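Long-range contacts in RNA-dependent RNA polymerase (Toscana virus, PDB 6QW5), which probably cleaves capped host RNAs with the two-metal endonuclease domain at the N-terminus of the viral L protein, supplying primers for viral transcription: residues 85-90 / 113-118; 76-81 / 129-134; 123-128 / 162-167. All coordinates share one frame; numbering follows the deposited sequence. Where two conformers were deposited one is given.

Interaction 1: residues 85-90 / 113-118; sequences HLADTT and PDMIIE. With MN (manganese (II) ion), chain D; MN (manganese (II) ion), chain C; XI7 (2-4-dioxo-4-phenylbutanoic acid), chain E.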
loop_
_atom_site.group_PDB
_atom_site.type_symbol
_atom_site.label_atom_id
_atom_site.label_comp_id
_atom_site.label_asym_id
_atom_site.label_seq_id
_atom_site.Cartn_x
_atom_site.Cartn_y
_atom_site.Cartn_z
ATOM N N HIS A 85 -7.725 2.606 -0.368
ATOM C CA HIS A 85 -8.723 1.685 -0.899
ATOM C C HIS A 85 -8.245 0.234 -0.900
ATOM O O HIS A 85 -9.062 -0.673 -1.110
ATOM C CB HIS A 85 -9.117 2.098 -2.315
ATOM C CG HIS A 85 -7.981 2.059 -3.298
ATOM N ND1 HIS A 85 -6.767 2.670 -3.061
ATOM C CD2 HIS A 85 -7.873 1.467 -4.511
ATOM C CE1 HIS A 85 -5.964 2.462 -4.090
ATOM N NE2 HIS A 85 -6.614 1.739 -4.986
ATOM N N LEU A 86 -6.953 -0.007 -0.678
ATOM C CA LEU A 86 -6.388 -1.355 -0.691
ATOM C C LEU A 86 -6.133 -1.914 0.691
ATOM O O LEU A 86 -6.189 -3.130 0.870
ATOM C CB LEU A 86 -5.057 -1.382 -1.461
ATOM C CG LEU A 86 -5.144 -0.943 -2.920
ATOM C CD1 LEU A 86 -3.743 -0.882 -3.551
ATOM C CD2 LEU A 86 -6.047 -1.878 -3.670
ATOM N N ALA A 87 -5.809 -1.059 1.657
ATOM C CA ALA A 87 -5.571 -1.490 3.025
ATOM C C ALA A 87 -6.273 -0.512 3.952
ATOM O O ALA A 87 -6.003 0.691 3.887
ATOM C CB ALA A 87 -4.072 -1.551 3.325
ATOM N N ASP A 88 -7.198 -1.023 4.775
ATOM C CA ASP A 88 -7.827 -0.212 5.817
ATOM C C ASP A 88 -6.770 0.565 6.589
ATOM O O ASP A 88 -6.836 1.791 6.721
ATOM C CB ASP A 88 -8.620 -1.100 6.786
ATOM C CG ASP A 88 -9.845 -1.723 6.155
ATOM O OD1 ASP A 88 -10.244 -1.283 5.055
ATOM O OD2 ASP A 88 -10.412 -2.656 6.768
ATOM N N THR A 89 -5.785 -0.163 7.102
ATOM C CA THR A 89 -4.632 0.373 7.803
ATOM C C THR A 89 -3.404 -0.288 7.201
ATOM O O THR A 89 -3.518 -1.212 6.394
ATOM C CB THR A 89 -4.715 0.081 9.305
ATOM O OG1 THR A 89 -3.435 0.306 9.915
ATOM C CG2 THR A 89 -5.130 -1.365 9.520
ATOM N N THR A 90 -2.221 0.163 7.604
ATOM C CA THR A 90 -0.998 -0.519 7.195
ATOM C C THR A 90 -0.163 -0.861 8.429
ATOM O O THR A 90 -0.545 -0.580 9.575
ATOM C CB THR A 90 -0.182 0.312 6.188
ATOM O OG1 THR A 90 0.059 1.628 6.707
ATOM C CG2 THR A 90 -0.906 0.422 4.847
ATOM N N PRO A 113 5.967 -4.494 7.473
ATOM C CA PRO A 113 5.539 -4.048 6.136
ATOM C C PRO A 113 4.073 -3.640 6.175
ATOM O O PRO A 113 3.363 -3.865 7.156
ATOM C CB PRO A 113 5.785 -5.267 5.235
ATOM C CG PRO A 113 5.995 -6.430 6.170
ATOM C CD PRO A 113 6.353 -5.911 7.525
ATOM N N ASP A 114 3.629 -2.986 5.094
ATOM C CA ASP A 114 2.289 -2.409 5.081
ATOM C C ASP A 114 1.199 -3.470 5.176
ATOM O O ASP A 114 0.140 -3.200 5.739
ATOM C CB ASP A 114 2.088 -1.553 3.826
ATOM C CG ASP A 114 2.852 -0.245 3.890
ATOM O OD1 ASP A 114 2.979 0.342 4.993
ATOM O OD2 ASP A 114 3.349 0.182 2.838
HETATM N N MSE A 115 1.413 -4.661 4.618
HETATM C CA MSE A 115 0.440 -5.751 4.771
HETATM C C MSE A 115 1.145 -7.097 4.923
HETATM O O MSE A 115 2.161 -7.355 4.280
HETATM C CB MSE A 115 -0.530 -5.838 3.581
HETATM C CG MSE A 115 -1.198 -4.537 3.133
HETATM SE SE MSE A 115 -2.447 -4.888 1.663
HETATM C CE MSE A 115 -4.040 -5.381 2.727
ATOM N N ILE A 116 0.605 -7.964 5.771
ATOM C CA ILE A 116 1.019 -9.368 5.829
ATOM C C ILE A 116 -0.272 -10.167 5.828
ATOM O O ILE A 116 -1.035 -10.115 6.802
ATOM C CB ILE A 116 1.876 -9.694 7.063
ATOM C CG1 ILE A 116 3.065 -8.748 7.170
ATOM C CG2 ILE A 116 2.410 -11.121 6.997
ATOM C CD1 ILE A 116 4.011 -9.097 8.293
ATOM N N ILE A 117 -0.548 -10.858 4.724
ATOM C CA ILE A 117 -1.813 -11.552 4.521
ATOM C C ILE A 117 -1.562 -13.057 4.502
ATOM O O ILE A 117 -0.793 -13.556 3.670
ATOM C CB ILE A 117 -2.495 -11.100 3.226
ATOM C CG1 ILE A 117 -2.569 -9.564 3.185
ATOM C CG2 ILE A 117 -3.860 -11.772 3.094
ATOM C CD1 ILE A 117 -2.789 -8.990 1.808
ATOM N N GLU A 118 -2.254 -13.787 5.373
ATOM C CA GLU A 118 -2.149 -15.243 5.434
ATOM C C GLU A 118 -3.424 -15.869 4.886
ATOM O O GLU A 118 -4.521 -15.498 5.304
ATOM C CB GLU A 118 -1.889 -15.733 6.867
ATOM C CG GLU A 118 -1.672 -17.256 6.908
ATOM C CD GLU A 118 -1.128 -17.776 8.234
ATOM O OE1 GLU A 118 -0.877 -16.963 9.154
ATOM O OE2 GLU A 118 -0.950 -19.009 8.345
HETATM MN MN MN D . 4.133 1.210 6.427
HETATM MN MN MN C . 4.932 1.799 2.885
HETATM O O8 XI7 E . 5.141 2.203 4.943
HETATM C C9 XI7 E . 6.094 3.152 5.079
HETATM C C10 XI7 E . 6.734 3.664 3.975
HETATM O O11 XI7 E . 6.460 3.332 2.784
HETATM O O10 XI7 E . 7.663 4.491 4.134
HETATM C C8 XI7 E . 6.446 3.622 6.310
HETATM C C7 XI7 E . 5.903 3.201 7.632
HETATM C C1 XI7 E . 6.342 3.957 8.877
HETATM C C6 XI7 E . 7.321 4.963 8.767
HETATM C C5 XI7 E . 7.759 5.685 9.890
HETATM C C4 XI7 E . 7.224 5.408 11.153
HETATM C C3 XI7 E . 6.249 4.399 11.264
HETATM C C2 XI7 E . 5.812 3.679 10.134
HETATM O O14 XI7 E . 5.243 2.168 7.825
HETATM O O HOH W 1 2.571 2.503 6.682
HETATM O O HOH W 2 5.638 -0.387 6.294
#
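Thr-90 packs closely against Asp-114, the two side chains lying alongside and pointing the same way. CB of Thr-90 comes within 3.4 Å of OD1 of Asp-114, and its methyl CG2 lies 3.7 Å from the Asp-114 CB. Beneath them the backbones also meet, through a CA-H...O contact of 3.3 Å from Thr-90 CA to Asp-114 O. With chi1 at 53°, OG1 of Thr-90 sits between its backbone N and carbonyl carbon. From there it reaches water 1 at 2.7 Å, a ligand of the chain D manganese; it also hydrogen-bonds Asp-80. The carboxylate of Asp-114 bridges two metals, OD1 binding the chain D manganese at 2.0 Å and OD2 the chain C manganese at 2.3 Å. This is the two-metal site of a PD-D/ExK nuclease fold, and Asp-114, the aspartate of the Pro-Asp pair, sits just before strand 115-118. O8 of the diketo acid inhibitor also spans both ions, and Asp-91 completes the chain D site. A classic beta bulge sets Asp-114 and Met-115 together opposite Val-127, offsetting the metal ligand from the strand's regular pleat. Farther from the metals packing is sparser. Selenomethionine Met-115, bent at chi3 (86°), brings CE nearest, 3.9 Å from CB of Ala-87, with SE and CG alongside the same methyl. Toward solvent, CE lies 3.6 Å from O of exposed Leu-86, and Thr-89 barely touches.

Interaction 2: residues 76-81 / 129-134; sequences LFKHDF and FTTTMG. With MN (manganese (II) ion), chain C; XI7 (2-4-dioxo-4-phenylbutanoic acid), chain E.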
loop_
_atom_site.group_PDB
_atom_site.type_symbol
_atom_site.label_atom_id
_atom_site.label_comp_id
_atom_site.label_asym_id
_atom_site.label_seq_id
_atom_site.Cartn_x
_atom_site.Cartn_y
_atom_site.Cartn_z
ATOM N N LEU A 76 1.754 10.178 7.864
ATOM C CA LEU A 76 1.758 9.230 6.763
ATOM C C LEU A 76 0.547 9.402 5.856
ATOM O O LEU A 76 0.195 8.476 5.118
ATOM C CB LEU A 76 1.836 7.802 7.303
ATOM C CG LEU A 76 3.204 7.426 7.880
ATOM C CD1 LEU A 76 3.257 5.932 8.185
ATOM C CD2 LEU A 76 4.325 7.835 6.936
ATOM N N PHE A 77 -0.078 10.584 5.886
ATOM C CA PHE A 77 -1.308 10.812 5.133
ATOM C C PHE A 77 -1.112 10.540 3.643
ATOM O O PHE A 77 -1.907 9.823 3.022
ATOM C CB PHE A 77 -1.804 12.246 5.353
ATOM C CG PHE A 77 -2.838 12.665 4.361
ATOM C CD1 PHE A 77 -4.149 12.241 4.501
ATOM C CD2 PHE A 77 -2.498 13.439 3.262
ATOM C CE1 PHE A 77 -5.111 12.596 3.575
ATOM C CE2 PHE A 77 -3.455 13.789 2.326
ATOM C CZ PHE A 77 -4.760 13.367 2.483
ATOM N N LYS A 78 -0.068 11.118 3.050
ATOM C CA LYS A 78 0.171 10.940 1.619
ATOM C C LYS A 78 0.277 9.460 1.252
ATOM O O LYS A 78 -0.375 8.986 0.316
ATOM C CB LYS A 78 1.440 11.680 1.228
ATOM C CG LYS A 78 1.633 11.857 -0.251
ATOM C CD LYS A 78 3.057 12.300 -0.541
ATOM C CE LYS A 78 3.465 13.484 0.327
ATOM N NZ LYS A 78 4.742 14.116 -0.127
ATOM N N HIS A 79 1.103 8.727 1.991
ATOM C CA HIS A 79 1.246 7.290 1.805
ATOM C C HIS A 79 -0.085 6.582 2.048
ATOM O O HIS A 79 -0.565 5.829 1.198
ATOM C CB HIS A 79 2.354 6.810 2.752
ATOM C CG HIS A 79 2.563 5.328 2.805
ATOM N ND1 HIS A 79 1.780 4.492 3.574
ATOM C CD2 HIS A 79 3.521 4.545 2.253
ATOM C CE1 HIS A 79 2.224 3.251 3.465
ATOM N NE2 HIS A 79 3.282 3.256 2.670
ATOM N N ASP A 80 -0.744 6.884 3.162
ATOM C CA ASP A 80 -1.925 6.107 3.531
ATOM C C ASP A 80 -3.172 6.492 2.733
ATOM O O ASP A 80 -3.955 5.610 2.360
ATOM C CB ASP A 80 -2.176 6.232 5.026
ATOM C CG ASP A 80 -1.122 5.503 5.841
ATOM O OD1 ASP A 80 -0.743 4.357 5.469
ATOM O OD2 ASP A 80 -0.664 6.087 6.838
ATOM N N PHE A 81 -3.376 7.776 2.433
ATOM C CA PHE A 81 -4.506 8.128 1.573
ATOM C C PHE A 81 -4.380 7.487 0.198
ATOM O O PHE A 81 -5.377 7.030 -0.379
ATOM C CB PHE A 81 -4.637 9.643 1.415
ATOM C CG PHE A 81 -5.813 10.045 0.562
ATOM C CD1 PHE A 81 -7.074 10.174 1.122
ATOM C CD2 PHE A 81 -5.671 10.236 -0.804
ATOM C CE1 PHE A 81 -8.171 10.521 0.342
ATOM C CE2 PHE A 81 -6.761 10.576 -1.593
ATOM C CZ PHE A 81 -8.015 10.723 -1.016
ATOM N N PHE A 129 3.882 -0.649 0.282
ATOM C CA PHE A 129 3.557 0.518 -0.525
ATOM C C PHE A 129 4.607 1.604 -0.324
ATOM O O PHE A 129 5.141 1.792 0.776
ATOM C CB PHE A 129 2.192 1.106 -0.148
ATOM C CG PHE A 129 1.073 0.098 -0.063
ATOM C CD1 PHE A 129 0.778 -0.724 -1.136
ATOM C CD2 PHE A 129 0.292 0.008 1.090
ATOM C CE1 PHE A 129 -0.258 -1.634 -1.068
ATOM C CE2 PHE A 129 -0.745 -0.908 1.170
ATOM C CZ PHE A 129 -1.021 -1.726 0.087
ATOM N N THR A 130 4.837 2.375 -1.375
ATOM C CA THR A 130 5.733 3.509 -1.250
ATOM C C THR A 130 5.355 4.521 -2.324
ATOM O O THR A 130 4.628 4.207 -3.265
ATOM C CB THR A 130 7.203 3.051 -1.353
ATOM O OG1 THR A 130 8.080 4.122 -0.994
ATOM C CG2 THR A 130 7.522 2.566 -2.745
ATOM N N THR A 131 5.805 5.756 -2.134
ATOM C CA THR A 131 5.531 6.862 -3.044
ATOM C C THR A 131 6.837 7.591 -3.330
ATOM O O THR A 131 7.806 7.466 -2.583
ATOM C CB THR A 131 4.519 7.868 -2.444
ATOM O OG1 THR A 131 5.194 8.724 -1.506
ATOM C CG2 THR A 131 3.401 7.155 -1.715
ATOM N N THR A 132 6.859 8.362 -4.418
ATOM C CA THR A 132 8.007 9.206 -4.719
ATOM C C THR A 132 7.517 10.478 -5.391
ATOM O O THR A 132 6.553 10.455 -6.164
ATOM C CB THR A 132 9.035 8.506 -5.628
ATOM O OG1 THR A 132 10.159 9.374 -5.854
ATOM C CG2 THR A 132 8.412 8.160 -6.980
HETATM N N MSE A 133 8.207 11.583 -5.110
HETATM C CA MSE A 133 7.928 12.844 -5.811
HETATM C C MSE A 133 8.675 12.936 -7.145
HETATM O O MSE A 133 8.484 13.898 -7.896
HETATM C CB MSE A 133 8.281 14.038 -4.923
HETATM C CG MSE A 133 7.550 14.042 -3.580
HETATM SE SE MSE A 133 5.612 14.271 -3.800
HETATM C CE MSE A 133 5.616 16.201 -4.200
ATOM N N GLY A 134 9.486 11.913 -7.455
ATOM C CA GLY A 134 10.261 11.862 -8.685
ATOM C C GLY A 134 9.501 11.267 -9.851
ATOM O O GLY A 134 8.267 11.271 -9.892
HETATM MN MN MN C . 4.932 1.799 2.885
HETATM O O8 XI7 E . 5.141 2.203 4.943
HETATM C C9 XI7 E . 6.094 3.152 5.079
HETATM C C10 XI7 E . 6.734 3.664 3.975
HETATM O O11 XI7 E . 6.460 3.332 2.784
HETATM O O10 XI7 E . 7.663 4.491 4.134
HETATM C C8 XI7 E . 6.446 3.622 6.310
HETATM C C7 XI7 E . 5.903 3.201 7.632
HETATM C C1 XI7 E . 6.342 3.957 8.877
HETATM C C6 XI7 E . 7.321 4.963 8.767
HETATM C C5 XI7 E . 7.759 5.685 9.890
HETATM C C4 XI7 E . 7.224 5.408 11.153
HETATM C C3 XI7 E . 6.249 4.399 11.264
HETATM C C2 XI7 E . 5.812 3.679 10.134
HETATM O O14 XI7 E . 5.243 2.168 7.825
#
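His-79 and Phe-129 meet at the chain C manganese, which His-79 binds through NE2 at 2.2 Å and Phe-129 through its backbone O at 2.1 Å. These two ligand atoms are 3.0 Å apart as neighbours in the coordination shell, and the carbonyl oxygen lies at the edge of the imidazole, in its plane. O8 and O11 of the inhibitor, with Asp-114 and Glu-128, complete the six ligands. The His-79 CG is anti to its backbone N (chi1 174°), which swings the ring off helix 77-82 toward the metal. At the other ring nitrogen, ND1 donates to OD1 of Asp-80 at 3.2 Å; the acceptor lies in the ring plane, although the ring approaches from above the carboxylate plane. Together with the metal bond it would restrict the ring's rotation. The histidine ligates the metal as in the histidine-containing class of viral cap-snatching endonucleases, here set on a helix that packs across the end of strand 124-131. Outside the metal shell, CG2 of Thr-131 touches CA of His-79 at 4.1 Å. At the exposed margin Lys-78 and selenomethionine Met-133 cross obliquely, NZ 3.8 Å from SE.

Interaction 3: residues 123-128 / 162-167; sequences HVYVVE and PISLYI. With MN (manganese (II) ion), chain C; XI7 (2-4-dioxo-4-phenylbutanoic acid), chain E.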
loop_
_atom_site.group_PDB
_atom_site.type_symbol
_atom_site.label_atom_id
_atom_site.label_comp_id
_atom_site.label_asym_id
_atom_site.label_seq_id
_atom_site.Cartn_x
_atom_site.Cartn_y
_atom_site.Cartn_z
ATOM N N HIS A 123 -0.351 -19.883 2.486
ATOM C CA HIS A 123 0.537 -18.924 1.845
ATOM C C HIS A 123 0.453 -17.587 2.568
ATOM O O HIS A 123 -0.595 -17.212 3.106
ATOM C CB HIS A 123 0.181 -18.734 0.368
ATOM C CG HIS A 123 0.377 -19.960 -0.471
ATOM N ND1 HIS A 123 -0.656 -20.813 -0.797
ATOM C CD2 HIS A 123 1.485 -20.472 -1.060
ATOM C CE1 HIS A 123 -0.195 -21.797 -1.548
ATOM N NE2 HIS A 123 1.103 -21.616 -1.720
ATOM N N VAL A 124 1.564 -16.872 2.586
ATOM C CA VAL A 124 1.634 -15.557 3.214
ATOM C C VAL A 124 2.055 -14.559 2.146
ATOM O O VAL A 124 2.993 -14.818 1.390
ATOM C CB VAL A 124 2.611 -15.537 4.403
ATOM C CG1 VAL A 124 2.775 -14.111 4.957
ATOM C CG2 VAL A 124 2.146 -16.505 5.511
ATOM N N TYR A 125 1.350 -13.433 2.072
ATOM C CA TYR A 125 1.667 -12.360 1.132
ATOM C C TYR A 125 2.129 -11.140 1.916
ATOM O O TYR A 125 1.418 -10.652 2.804
ATOM C CB TYR A 125 0.462 -12.033 0.246
ATOM C CG TYR A 125 0.038 -13.237 -0.564
ATOM C CD1 TYR A 125 -0.838 -14.185 -0.034
ATOM C CD2 TYR A 125 0.549 -13.455 -1.834
ATOM C CE1 TYR A 125 -1.206 -15.297 -0.752
ATOM C CE2 TYR A 125 0.184 -14.572 -2.570
ATOM C CZ TYR A 125 -0.694 -15.485 -2.025
ATOM O OH TYR A 125 -1.061 -16.592 -2.755
ATOM N N VAL A 126 3.334 -10.676 1.623
ATOM C CA VAL A 126 3.860 -9.458 2.219
ATOM C C VAL A 126 3.757 -8.359 1.172
ATOM O O VAL A 126 4.197 -8.549 0.032
ATOM C CB VAL A 126 5.305 -9.658 2.710
ATOM C CG1 VAL A 126 5.903 -8.329 3.190
ATOM C CG2 VAL A 126 5.336 -10.688 3.837
ATOM N N VAL A 127 3.124 -7.232 1.534
ATOM C CA VAL A 127 2.882 -6.125 0.604
ATOM C C VAL A 127 3.460 -4.834 1.188
ATOM O O VAL A 127 3.173 -4.483 2.337
ATOM C CB VAL A 127 1.381 -5.931 0.298
ATOM C CG1 VAL A 127 1.197 -4.914 -0.848
ATOM C CG2 VAL A 127 0.688 -7.259 -0.045
ATOM N N GLU A 128 4.263 -4.119 0.404
ATOM C CA GLU A 128 4.773 -2.824 0.837
ATOM C C GLU A 128 4.408 -1.773 -0.197
ATOM O O GLU A 128 4.566 -2.002 -1.397
ATOM C CB GLU A 128 6.283 -2.842 1.064
ATOM C CG GLU A 128 6.870 -1.478 1.511
ATOM C CD GLU A 128 6.361 -0.996 2.871
ATOM O OE1 GLU A 128 5.890 -1.823 3.679
ATOM O OE2 GLU A 128 6.440 0.219 3.141
ATOM N N PRO A 162 5.450 -20.365 2.958
ATOM C CA PRO A 162 5.923 -19.659 1.760
ATOM C C PRO A 162 5.418 -18.226 1.756
ATOM O O PRO A 162 4.344 -17.922 2.286
ATOM C CB PRO A 162 5.328 -20.467 0.597
ATOM C CG PRO A 162 4.156 -21.220 1.209
ATOM C CD PRO A 162 4.578 -21.507 2.629
ATOM N N ILE A 163 6.228 -17.339 1.176
ATOM C CA ILE A 163 5.953 -15.907 1.138
ATOM C C ILE A 163 6.107 -15.431 -0.293
ATOM O O ILE A 163 7.069 -15.797 -0.982
ATOM C CB ILE A 163 6.886 -15.097 2.073
ATOM C CG1 ILE A 163 6.598 -15.394 3.538
ATOM C CG2 ILE A 163 6.784 -13.557 1.805
ATOM C CD1 ILE A 163 7.685 -14.891 4.478
ATOM N N SER A 164 5.151 -14.622 -0.740
ATOM C CA SER A 164 5.274 -13.827 -1.951
ATOM C C SER A 164 5.318 -12.354 -1.561
ATOM O O SER A 164 4.440 -11.869 -0.830
ATOM C CB SER A 164 4.096 -14.071 -2.904
ATOM O OG SER A 164 4.133 -15.376 -3.423
ATOM N N LEU A 165 6.313 -11.640 -2.070
ATOM C CA LEU A 165 6.574 -10.264 -1.679
ATOM C C LEU A 165 6.137 -9.335 -2.812
ATOM O O LEU A 165 6.656 -9.431 -3.927
ATOM C CB LEU A 165 8.056 -10.086 -1.359
ATOM C CG LEU A 165 8.551 -8.656 -1.131
ATOM C CD1 LEU A 165 7.817 -8.020 0.032
ATOM C CD2 LEU A 165 10.070 -8.661 -0.892
ATOM N N TYR A 166 5.175 -8.456 -2.536
ATOM C CA TYR A 166 4.664 -7.540 -3.546
ATOM C C TYR A 166 4.953 -6.095 -3.167
ATOM O O TYR A 166 4.921 -5.732 -1.989
ATOM C CB TYR A 166 3.164 -7.722 -3.745
ATOM C CG TYR A 166 2.820 -8.960 -4.521
ATOM C CD1 TYR A 166 3.037 -9.020 -5.897
ATOM C CD2 TYR A 166 2.278 -10.072 -3.888
ATOM C CE1 TYR A 166 2.721 -10.153 -6.626
ATOM C CE2 TYR A 166 1.965 -11.219 -4.616
ATOM C CZ TYR A 166 2.182 -11.246 -5.979
ATOM O OH TYR A 166 1.857 -12.365 -6.708
ATOM N N ILE A 167 5.221 -5.265 -4.189
ATOM C CA ILE A 167 5.514 -3.839 -4.024
ATOM C C ILE A 167 4.613 -3.035 -4.960
ATOM O O ILE A 167 4.319 -3.476 -6.075
ATOM C CB ILE A 167 7.001 -3.499 -4.316
ATOM C CG1 ILE A 167 7.965 -4.435 -3.572
ATOM C CG2 ILE A 167 7.309 -2.036 -3.970
ATOM C CD1 ILE A 167 8.035 -4.214 -2.048
HETATM MN MN MN C . 4.932 1.799 2.885
HETATM O O8 XI7 E . 5.141 2.203 4.943
HETATM C C9 XI7 E . 6.094 3.152 5.079
HETATM C C10 XI7 E . 6.734 3.664 3.975
HETATM O O11 XI7 E . 6.460 3.332 2.784
HETATM O O10 XI7 E . 7.663 4.491 4.134
HETATM C C8 XI7 E . 6.446 3.622 6.310
HETATM C C7 XI7 E . 5.903 3.201 7.632
HETATM C C1 XI7 E . 6.342 3.957 8.877
HETATM C C6 XI7 E . 7.321 4.963 8.767
HETATM C C5 XI7 E . 7.759 5.685 9.890
HETATM C C4 XI7 E . 7.224 5.408 11.153
HETATM C C3 XI7 E . 6.249 4.399 11.264
HETATM C C2 XI7 E . 5.812 3.679 10.134
HETATM O O14 XI7 E . 5.243 2.168 7.825
#
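Glu-128 leaves its strand with CG anti to the backbone N (chi1 179°) and then bends at chi2 (64°), a course that leads its carboxylate away from Ile-167 and brings OE2 to the chain C manganese at 2.2 Å. Tyr-125 and Tyr-166 both place CG anti to the carbonyl carbon, and their rings therefore lean the same way from neighbouring strands. The two strands, 124-131 and 163-171, are the parallel pair of a beta-alpha-beta unit whose crossover is helix 136-157, within the mixed sheet of the nuclease core. Five backbone hydrogen bonds join them in parallel register. Val-124, Val-126 and Glu-128 donate to O of Pro-162, Ser-164 and Tyr-166, while the carbonyls of Val-124 and Val-126 accept from N of Ser-164 and Tyr-166. The Tyr-166 N to Val-126 O bond is the shortest at 2.7 Å and nearly straight, 174° at the hydrogen. CA-H...O contacts accompany the ladder, for instance Ile-163 CA to Val-124 O at 3.2 Å.

One face, carrying Val-124, Val-126, Glu-128, Ile-163, Leu-165 and Ile-167, is buried. Across it Val-126 spreads its two methyls to different neighbours, CG2 to Ile-163 CG2 at 3.8 Å and CG1 to Leu-165 CD1 at 3.7 Å. Helix 94-98 lies over Val-126 through Phe-94, and helix 136-157 over Ile-167 through Ala-143 and Ile-147. CD1 of Ile-167 also rests on CB of Glu-128, the apolar base of the metal ligand. On the other face Tyr-125, Ser-164 and Tyr-166 are partly exposed, whereas Val-127 is buried. There CB of Ser-164 is near CD2 of Tyr-125, and the two tyrosines meet at their ring edges, CD2 of Tyr-125 lying 3.8 Å from CE2 of Tyr-166.

Interaction 3 is the buried framework: a regular backbone ladder with aliphatic packing that reaches the metals at one end, through Glu-128. Interactions 1 and 2 are only partly buried and lie beside the active site, where metal ligation replaces strand pairing; interaction 2 frays at the exposed selenomethionine Met-133. Strand 124-131 runs through interactions 2 and 3 and pairs antiparallel with strand 115-118 of interaction 1, so one sheet and the bulge leading into it present Asp-114, Glu-128 and the Phe-129 carbonyl to the chain C manganese. His-79 comes from a helix instead. The backbone N of Phe-129 probably hydrogen-bonds Asp-114 OD2, joining interactions 1 and 2.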